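Long-range contacts in 3-dehydroquinate dehydratase (Enterococcus faecalis, PDB 4PH6), which catalyses the cis-dehydration of 3-dehydroquinate to 3-dehydroshikimate, the third step of the chorismate pathway, through an imine intermediate: residues Ala169-Ile174 against Pro202-Ser207; Ala190-Tyr195 against Gln220-Ala225. One frame throughout, in Å; residues are numbered along the deposited sequence.

Contact 1: residues Ala169-Ile174 against Pro202-Ser207; sequences ADICKI and PIVTMS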
# COMPACT_ATOMS: atom_id res chain seq x y z
N ALA A 169 27.80 4.15 3.34
CA ALA A 169 26.65 4.71 4.02
C ALA A 169 26.23 3.81 5.18
O ALA A 169 26.26 2.58 5.07
CB ALA A 169 25.49 4.90 3.07
N ASP A 170 25.84 4.42 6.29
CA ASP A 170 25.19 3.66 7.35
C ASP A 170 23.73 3.37 6.95
O ASP A 170 23.17 2.34 7.29
CB ASP A 170 25.28 4.42 8.67
CG ASP A 170 26.71 4.48 9.19
OD1 ASP A 170 27.32 3.41 9.33
OD2 ASP A 170 27.22 5.60 9.42
N ILE A 171 23.13 4.30 6.21
CA ILE A 171 21.76 4.16 5.77
C ILE A 171 21.66 4.72 4.34
O ILE A 171 22.17 5.81 4.06
CB ILE A 171 20.79 4.89 6.72
CG1 ILE A 171 20.84 4.27 8.13
CG2 ILE A 171 19.38 4.83 6.19
CD1 ILE A 171 19.99 5.01 9.15
N CYS A 172 21.06 3.95 3.44
CA CYS A 172 20.93 4.37 2.05
C CYS A 172 19.50 4.82 1.79
O CYS A 172 18.56 4.11 2.13
CB CYS A 172 21.29 3.23 1.10
SG CYS A 172 22.88 2.47 1.45
N LYS A 173 19.33 5.99 1.19
CA LYS A 173 18.02 6.57 1.00
C LYS A 173 17.82 7.08 -0.43
O LYS A 173 18.71 7.68 -1.02
CB LYS A 173 17.81 7.72 2.00
CG LYS A 173 16.54 8.52 1.78
CD LYS A 173 16.61 9.85 2.53
CE LYS A 173 15.41 10.72 2.23
NZ LYS A 173 15.59 12.13 2.69
N ILE A 174 16.63 6.84 -0.98
CA ILE A 174 16.30 7.39 -2.28
C ILE A 174 14.83 7.76 -2.33
O ILE A 174 13.97 7.01 -1.88
CB ILE A 174 16.65 6.42 -3.44
CG1 ILE A 174 16.49 7.12 -4.79
CG2 ILE A 174 15.80 5.15 -3.42
CD1 ILE A 174 17.14 6.37 -5.96
N PRO A 202 20.70 -0.81 6.42
CA PRO A 202 19.32 -0.38 6.21
C PRO A 202 19.16 0.54 5.00
O PRO A 202 20.05 1.33 4.70
CB PRO A 202 18.99 0.37 7.52
CG PRO A 202 19.85 -0.25 8.52
CD PRO A 202 21.15 -0.52 7.79
N ILE A 203 18.03 0.42 4.32
CA ILE A 203 17.73 1.29 3.20
C ILE A 203 16.41 1.99 3.45
O ILE A 203 15.57 1.51 4.22
CB ILE A 203 17.66 0.54 1.86
CG1 ILE A 203 16.51 -0.45 1.87
CG2 ILE A 203 18.99 -0.15 1.58
CD1 ILE A 203 16.20 -1.04 0.52
N VAL A 204 16.25 3.14 2.81
CA VAL A 204 15.09 3.99 2.96
C VAL A 204 14.65 4.44 1.59
O VAL A 204 15.42 5.05 0.84
CB VAL A 204 15.40 5.22 3.82
CG1 VAL A 204 14.17 6.15 3.92
CG2 VAL A 204 15.91 4.80 5.20
N THR A 205 13.41 4.15 1.24
CA THR A 205 12.90 4.54 -0.06
C THR A 205 11.53 5.13 0.05
O THR A 205 10.79 4.86 0.99
CB THR A 205 12.82 3.37 -1.04
OG1 THR A 205 11.75 2.51 -0.62
CG2 THR A 205 14.15 2.58 -1.09
N MET A 206 11.18 5.95 -0.94
CA MET A 206 9.81 6.42 -1.03
C MET A 206 9.51 6.92 -2.43
O MET A 206 10.37 7.44 -3.14
CB MET A 206 9.52 7.51 0.00
CG MET A 206 10.22 8.82 -0.24
SD MET A 206 11.11 9.33 1.23
CE MET A 206 12.40 8.10 1.23
N SER A 207 8.26 6.69 -2.81
CA SER A 207 7.67 7.24 -4.01
C SER A 207 6.86 8.47 -3.59
O SER A 207 5.95 8.36 -2.76
CB SER A 207 6.80 6.17 -4.67
OG SER A 207 6.10 6.68 -5.79
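Cys172, Lys173 and Ile174 pair in parallel with Ile203, Val204 and Thr205, and the two strand segments run only 11° apart. They are neighbouring strands of the (beta/alpha)8 barrel, joined through helix 181-197 as a beta-alpha-beta crossover. Four backbone bonds hold the pair. Cys172 N gives to Pro202 O at 3.1 Å and Ile174 N to Val204 O at 2.8 Å. Val204 N and Met206 N return bonds to Cys172 O and Ile174 O. On the face of Lys173 and Val204, Ile171 CG2 meets Val204 CG2 at 3.6 Å. Val204 CG1 lies 4.0 Å from Lys173 CG. On the other face, Thr205 CG2 touches Ile174 CG2 at 3.8 Å, and helix 154-166 covers Cys172 and Ile174. Lys173 is the lysine that forms the imine with substrate. Its chain is extended (CG anti to the backbone N, chi1 172°), which carries NZ away from the Val204 strand to a hydrogen bond with His146 NE2. Arg85 NH2 is also close to this amine. Met206 folds back on itself, and its terminal CE comes to 4.1 Å from Lys173 CE. The same Met206 CE lies 3.7 Å from Ile174 O.

Contact 2: residues Ala190-Tyr195 against Gln220-Ala225; sequences ATNEMY and QLFGSA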
# COMPACT_ATOMS: atom_id res chain seq x y z
N ALA A 190 12.10 -1.98 -6.78
CA ALA A 190 13.49 -1.60 -6.59
C ALA A 190 13.87 -1.75 -5.12
O ALA A 190 14.95 -2.28 -4.78
CB ALA A 190 13.72 -0.17 -7.06
N THR A 191 12.98 -1.29 -4.26
CA THR A 191 13.14 -1.42 -2.81
C THR A 191 13.24 -2.90 -2.41
O THR A 191 14.14 -3.27 -1.67
CB THR A 191 11.97 -0.76 -2.03
OG1 THR A 191 11.89 0.63 -2.36
CG2 THR A 191 12.16 -0.92 -0.51
N ASN A 192 12.32 -3.72 -2.91
CA ASN A 192 12.31 -5.15 -2.56
C ASN A 192 13.57 -5.89 -3.05
O ASN A 192 14.20 -6.60 -2.29
CB ASN A 192 11.06 -5.85 -3.11
CG ASN A 192 10.95 -7.31 -2.63
OD1 ASN A 192 10.81 -7.58 -1.43
ND2 ASN A 192 11.00 -8.25 -3.56
N GLU A 193 13.93 -5.71 -4.32
CA GLU A 193 15.14 -6.32 -4.88
C GLU A 193 16.41 -5.92 -4.11
O GLU A 193 17.20 -6.78 -3.72
CB GLU A 193 15.30 -5.95 -6.35
CG GLU A 193 16.64 -6.39 -6.95
CD GLU A 193 16.77 -5.99 -8.41
OE1 GLU A 193 15.81 -5.44 -8.97
OE2 GLU A 193 17.85 -6.24 -9.00
N MET A 194 16.60 -4.62 -3.90
CA MET A 194 17.76 -4.13 -3.14
C MET A 194 17.85 -4.79 -1.77
O MET A 194 18.90 -5.32 -1.38
CB MET A 194 17.71 -2.60 -2.97
CG MET A 194 18.87 -2.04 -2.14
SD MET A 194 20.46 -2.20 -2.98
CE MET A 194 21.60 -1.86 -1.65
N TYR A 195 16.74 -4.76 -1.05
CA TYR A 195 16.69 -5.27 0.31
C TYR A 195 16.95 -6.77 0.38
O TYR A 195 17.64 -7.24 1.28
CB TYR A 195 15.32 -4.96 0.92
CG TYR A 195 15.13 -5.50 2.32
CD1 TYR A 195 15.55 -4.78 3.44
CD2 TYR A 195 14.52 -6.73 2.52
CE1 TYR A 195 15.36 -5.28 4.71
CE2 TYR A 195 14.33 -7.24 3.79
CZ TYR A 195 14.75 -6.51 4.88
OH TYR A 195 14.55 -7.02 6.14
N GLN A 220 7.79 -2.02 6.15
CA GLN A 220 8.07 -3.32 6.74
C GLN A 220 7.99 -4.44 5.68
O GLN A 220 8.79 -5.37 5.68
CB GLN A 220 7.12 -3.64 7.89
CG GLN A 220 7.57 -4.88 8.67
CD GLN A 220 6.57 -5.36 9.70
OE1 GLN A 220 5.36 -5.14 9.57
NE2 GLN A 220 7.06 -6.03 10.72
N LEU A 221 7.03 -4.33 4.78
CA LEU A 221 6.84 -5.37 3.78
C LEU A 221 7.98 -5.43 2.77
O LEU A 221 8.46 -6.52 2.44
CB LEU A 221 5.52 -5.15 3.05
CG LEU A 221 5.18 -6.14 1.94
CD1 LEU A 221 5.21 -7.57 2.49
CD2 LEU A 221 3.82 -5.81 1.37
N PHE A 222 8.42 -4.28 2.28
CA PHE A 222 9.34 -4.24 1.15
C PHE A 222 10.77 -3.90 1.56
O PHE A 222 11.69 -4.02 0.76
CB PHE A 222 8.85 -3.25 0.09
CG PHE A 222 7.50 -3.60 -0.48
CD1 PHE A 222 6.45 -2.71 -0.39
CD2 PHE A 222 7.29 -4.81 -1.11
CE1 PHE A 222 5.20 -3.02 -0.93
CE2 PHE A 222 6.05 -5.13 -1.64
CZ PHE A 222 5.00 -4.24 -1.55
N GLY A 223 10.97 -3.47 2.81
CA GLY A 223 12.32 -3.34 3.34
C GLY A 223 12.84 -1.92 3.48
O GLY A 223 14.03 -1.69 3.43
N SER A 224 11.93 -0.97 3.66
CA SER A 224 12.29 0.42 3.85
C SER A 224 12.27 0.74 5.35
O SER A 224 11.24 0.60 6.00
CB SER A 224 11.33 1.33 3.07
OG SER A 224 11.67 2.70 3.21
N ALA A 225 13.41 1.16 5.91
CA ALA A 225 13.54 1.23 7.36
C ALA A 225 13.14 2.56 8.01
O ALA A 225 12.98 2.65 9.24
CB ALA A 225 14.95 0.88 7.75
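Thr191 makes the first touch, pushing its methyl CG2 against Phe222 O at 3.4 Å. The same methyl lies 4.1 Å from Phe222 CB. The side chain is turned so that CG2 stands anti to the backbone N (chi1, measured to OG1, is -59°), and this points the methyl at Phe222. Asn192 follows with its backbone: CA makes a C-H...O contact of 3.6 Å to Phe222 O. Its CB lies obliquely to the Phe222 ring, while ND2 bonds to Thr182 OG1 of the second subunit. One turn after Thr191 comes Tyr195. Gly223 CA sits over one face of the Tyr195 ring, shifted toward its rim. It is 3.7 Å from the ring centroid and 20° off the normal, a CH-pi contact. Tyr195 CD1 also reaches Gly223 O at 3.4 Å. Gly223 has positive phi (106°) just after helix 219-222, and as a glycine, with no side chain, it brings its CA close against the ring. The contact thus joins one turn of helix 181-197 to the exit of helix 219-222 on the outside of the barrel. Leu185 of the second subunit packs on Phe222, which places the exit of helix 219-222 at the dimer interface. Strand 203-207 packs against helix 181-197 through Ile203, on Met194 and Tyr195. Helix 154-166 packs on Ala190 and Met194.

Contact 1 and contact 2 have centres about 9 Å apart, and strand 203-207 of contact 1 faces helix 181-197 of contact 2. Thr205 OG1 and Thr191 OG1 lie 2.6 Å apart, a probable hydrogen bond between strand and helix; Thr191 OG1 also bonds to Leu187 O in its own helix. Ala225 N and Ile203 O are 2.8 Å apart, a probable hydrogen bond just before strand 226-228, which closes the (beta/alpha)8 barrel beside strand 203-207. Ser224 OG accepts the N-H of Thr205. The imine-forming Lys173 belongs to contact 1. Ser224 of contact 2 stays at a distance, its side chain about 8 Å from that of Lys173 and about 8 Å from that of Arg216, which is predicted to bind substrate.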